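Local coordinates for protein 6-phospho-beta-glucosidase (Thermotoga maritima, PDB 1UP7) that hydrolyses cellobiose 6'-phosphate to glucose 6-phosphate and glucose, using NAD+ and a manganese ion, at residues 191-197 against 360-365. Sequence-based numbering, arbitrary orientation.
With G6P (6-O-phosphono-alpha-D-glucopyranose), chain J.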
loop_
_atom_site.group_PDB
_atom_site.type_symbol
_atom_site.label_atom_id
_atom_site.label_comp_id
_atom_site.label_asym_id
_atom_site.label_seq_id
_atom_site.Cartn_x
_atom_site.Cartn_y
_atom_site.Cartn_z
ATOM N N GLY A 191 -17.149 -8.287 -0.227
ATOM C CA GLY A 191 -17.228 -8.558 -1.642
ATOM C C GLY A 191 -17.843 -7.344 -2.304
ATOM O O GLY A 191 -17.791 -6.213 -1.814
ATOM N N LEU A 192 -18.416 -7.597 -3.458
ATOM C CA LEU A 192 -19.113 -6.573 -4.180
ATOM C C LEU A 192 -20.595 -6.894 -4.015
ATOM O O LEU A 192 -20.978 -8.018 -3.742
ATOM C CB LEU A 192 -18.704 -6.639 -5.645
ATOM C CG LEU A 192 -17.570 -5.733 -6.148
ATOM C CD1 LEU A 192 -16.535 -5.274 -5.125
ATOM C CD2 LEU A 192 -16.935 -6.306 -7.397
ATOM N N ASN A 193 -21.416 -5.878 -4.151
ATOM C CA ASN A 193 -22.851 -6.060 -4.301
ATOM C C ASN A 193 -23.203 -7.169 -5.301
ATOM O O ASN A 193 -22.737 -7.157 -6.433
ATOM C CB ASN A 193 -23.442 -4.715 -4.725
ATOM C CG ASN A 193 -24.960 -4.705 -4.745
ATOM O OD1 ASN A 193 -25.548 -4.280 -5.730
ATOM N ND2 ASN A 193 -25.599 -5.162 -3.666
ATOM N N HIS A 194 -24.000 -8.146 -4.880
ATOM C CA HIS A 194 -24.255 -9.351 -5.689
ATOM C C HIS A 194 -23.060 -10.222 -5.969
ATOM O O HIS A 194 -23.111 -11.031 -6.899
ATOM C CB HIS A 194 -24.907 -8.977 -7.027
ATOM C CG HIS A 194 -26.208 -8.280 -6.844
ATOM N ND1 HIS A 194 -26.504 -7.074 -7.436
ATOM C CD2 HIS A 194 -27.254 -8.576 -6.037
ATOM C CE1 HIS A 194 -27.705 -6.684 -7.045
ATOM N NE2 HIS A 194 -28.175 -7.575 -6.187
ATOM N N LEU A 195 -22.013 -10.085 -5.158
ATOM C CA LEU A 195 -20.760 -10.797 -5.348
ATOM C C LEU A 195 -20.023 -10.776 -4.011
ATOM O O LEU A 195 -18.921 -10.243 -3.878
ATOM C CB LEU A 195 -19.957 -10.109 -6.435
ATOM C CG LEU A 195 -18.865 -10.930 -7.106
ATOM C CD1 LEU A 195 -19.409 -11.782 -8.222
ATOM C CD2 LEU A 195 -17.771 -10.032 -7.596
ATOM N N SER A 196 -20.685 -11.323 -3.005
ATOM C CA SER A 196 -20.252 -11.183 -1.638
ATOM C C SER A 196 -20.138 -12.547 -0.978
ATOM O O SER A 196 -20.712 -13.538 -1.467
ATOM C CB SER A 196 -21.243 -10.288 -0.877
ATOM O OG SER A 196 -22.542 -10.891 -0.822
ATOM N N PHE A 197 -19.386 -12.566 0.124
ATOM C CA PHE A 197 -18.923 -13.792 0.746
ATOM C C PHE A 197 -19.004 -13.610 2.253
ATOM O O PHE A 197 -18.704 -12.538 2.773
ATOM C CB PHE A 197 -17.498 -14.108 0.275
ATOM C CG PHE A 197 -17.370 -14.181 -1.225
ATOM C CD1 PHE A 197 -17.185 -13.011 -1.987
ATOM C CD2 PHE A 197 -17.483 -15.406 -1.881
ATOM C CE1 PHE A 197 -17.099 -13.060 -3.362
ATOM C CE2 PHE A 197 -17.375 -15.480 -3.248
ATOM C CZ PHE A 197 -17.183 -14.307 -4.005
ATOM N N PHE A 360 -12.863 -13.231 -7.753
ATOM C CA PHE A 360 -14.050 -12.570 -8.306
ATOM C C PHE A 360 -14.055 -11.057 -8.087
ATOM O O PHE A 360 -14.322 -10.320 -9.017
ATOM C CB PHE A 360 -15.354 -13.170 -7.773
ATOM C CG PHE A 360 -15.523 -14.628 -8.114
ATOM C CD1 PHE A 360 -15.960 -15.013 -9.386
ATOM C CD2 PHE A 360 -15.241 -15.603 -7.171
ATOM C CE1 PHE A 360 -16.109 -16.357 -9.702
ATOM C CE2 PHE A 360 -15.398 -16.944 -7.474
ATOM C CZ PHE A 360 -15.819 -17.317 -8.741
ATOM N N ILE A 361 -13.755 -10.600 -6.871
ATOM C CA ILE A 361 -13.852 -9.191 -6.571
ATOM C C ILE A 361 -12.951 -8.339 -7.476
ATOM O O ILE A 361 -13.402 -7.307 -8.011
ATOM C CB ILE A 361 -13.536 -8.915 -5.083
ATOM C CG1 ILE A 361 -14.537 -9.653 -4.142
ATOM C CG2 ILE A 361 -13.445 -7.405 -4.824
ATOM C CD1 ILE A 361 -14.096 -9.657 -2.672
ATOM N N HIS A 362 -11.685 -8.757 -7.640
ATOM C CA HIS A 362 -10.747 -8.016 -8.465
ATOM C C HIS A 362 -11.282 -7.953 -9.913
ATOM O O HIS A 362 -11.346 -6.890 -10.509
ATOM C CB HIS A 362 -9.364 -8.700 -8.467
ATOM C CG HIS A 362 -8.504 -8.393 -7.288
ATOM N ND1 HIS A 362 -8.178 -7.102 -6.913
ATOM C CD2 HIS A 362 -7.848 -9.213 -6.428
ATOM C CE1 HIS A 362 -7.374 -7.140 -5.864
ATOM N NE2 HIS A 362 -7.143 -8.407 -5.561
ATOM N N ALA A 363 -11.660 -9.094 -10.483
ATOM C CA ALA A 363 -12.047 -9.132 -11.901
ATOM C C ALA A 363 -13.270 -8.240 -12.174
ATOM O O ALA A 363 -13.317 -7.457 -13.134
ATOM C CB ALA A 363 -12.334 -10.622 -12.386
ATOM N N VAL A 364 -14.262 -8.342 -11.305
ATOM C CA VAL A 364 -15.443 -7.536 -11.501
ATOM C C VAL A 364 -15.175 -6.063 -11.202
ATOM O O VAL A 364 -15.712 -5.184 -11.888
ATOM C CB VAL A 364 -16.614 -8.099 -10.694
ATOM C CG1 VAL A 364 -17.818 -7.165 -10.749
ATOM C CG2 VAL A 364 -16.968 -9.501 -11.258
ATOM N N LYS A 365 -14.323 -5.770 -10.217
ATOM C CA LYS A 365 -13.973 -4.372 -9.960
ATOM C C LYS A 365 -13.275 -3.728 -11.183
ATOM O O LYS A 365 -13.525 -2.533 -11.513
ATOM C CB LYS A 365 -13.156 -4.224 -8.671
ATOM C CG LYS A 365 -12.673 -2.803 -8.336
ATOM C CD LYS A 365 -13.817 -1.782 -8.017
ATOM C CE LYS A 365 -14.694 -2.270 -6.840
ATOM N NZ LYS A 365 -16.037 -1.607 -6.703
HETATM C C1 G6P J . -32.865 -9.764 -4.926
HETATM C C2 G6P J . -31.666 -8.809 -5.180
HETATM C C3 G6P J . -32.175 -7.468 -5.706
HETATM C C4 G6P J . -32.890 -7.739 -7.020
HETATM C C5 G6P J . -34.108 -8.638 -6.728
HETATM C C6 G6P J . -34.838 -8.982 -8.019
HETATM O O1 G6P J . -32.495 -11.083 -4.483
HETATM O O2 G6P J . -30.873 -8.567 -4.019
HETATM O O3 G6P J . -31.135 -6.496 -5.857
HETATM O O4 G6P J . -33.226 -6.516 -7.675
HETATM O O5 G6P J . -33.713 -9.881 -6.091
HETATM O O6 G6P J . -36.228 -9.147 -7.791
HETATM P P G6P J . -37.291 -8.912 -8.978
HETATM O O1P G6P J . -38.656 -8.974 -8.331
HETATM O O2P G6P J . -37.252 -9.946 -10.092
HETATM O O3P G6P J . -37.032 -7.542 -9.538
#
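The tight hairpin that presents H194 to the sugar in this family 4 glycosidase is backed by helix 355-376, and L192, L195 and F197 make the junction with segment 360-365. L192 divides its two methyls: CD2 lies 3.6 Å from V364 CG1 as the two side chains slide past each other in opposite directions, while CD1 meets I361 CG2 and the CE methylene of K365. The lysine chain, bent at chi2 and chi3, passes this methyl, and its NZ continues to salt bridges with E368 and E149. With L192 cut back to an alanine, both methyl contacts go, and a gap would probably open between V364, I361 and the lysine methylenes. L195 meets V364 tip to tip: CG, anti to the backbone N (chi1 -160°), carries L195 CD2 to within 3.8 Å of V364 CG2 and against F360 O. The side chains of F197 and F360 run at about a right angle, F197 CZ 3.9 Å from F360 CD2, with the approach oblique to both rings. Here a type II beta turn from L192 to L195 joins strands 185-190 and 195-203, fastened by L192 N to L195 O and L195 N to L192 O, each 2.7 Å. I361 CD1 rests 3.5 Å from the CA of G191, where a CB would clash with L195 O within the hairpin. H194, a residue of the manganese site, extends away from the helix and shares a hydrogen bond of 3.2 Å between NE2 and O3 of glucose 6-phosphate. Its ring also meets that of Y243, the catalytic proton acceptor.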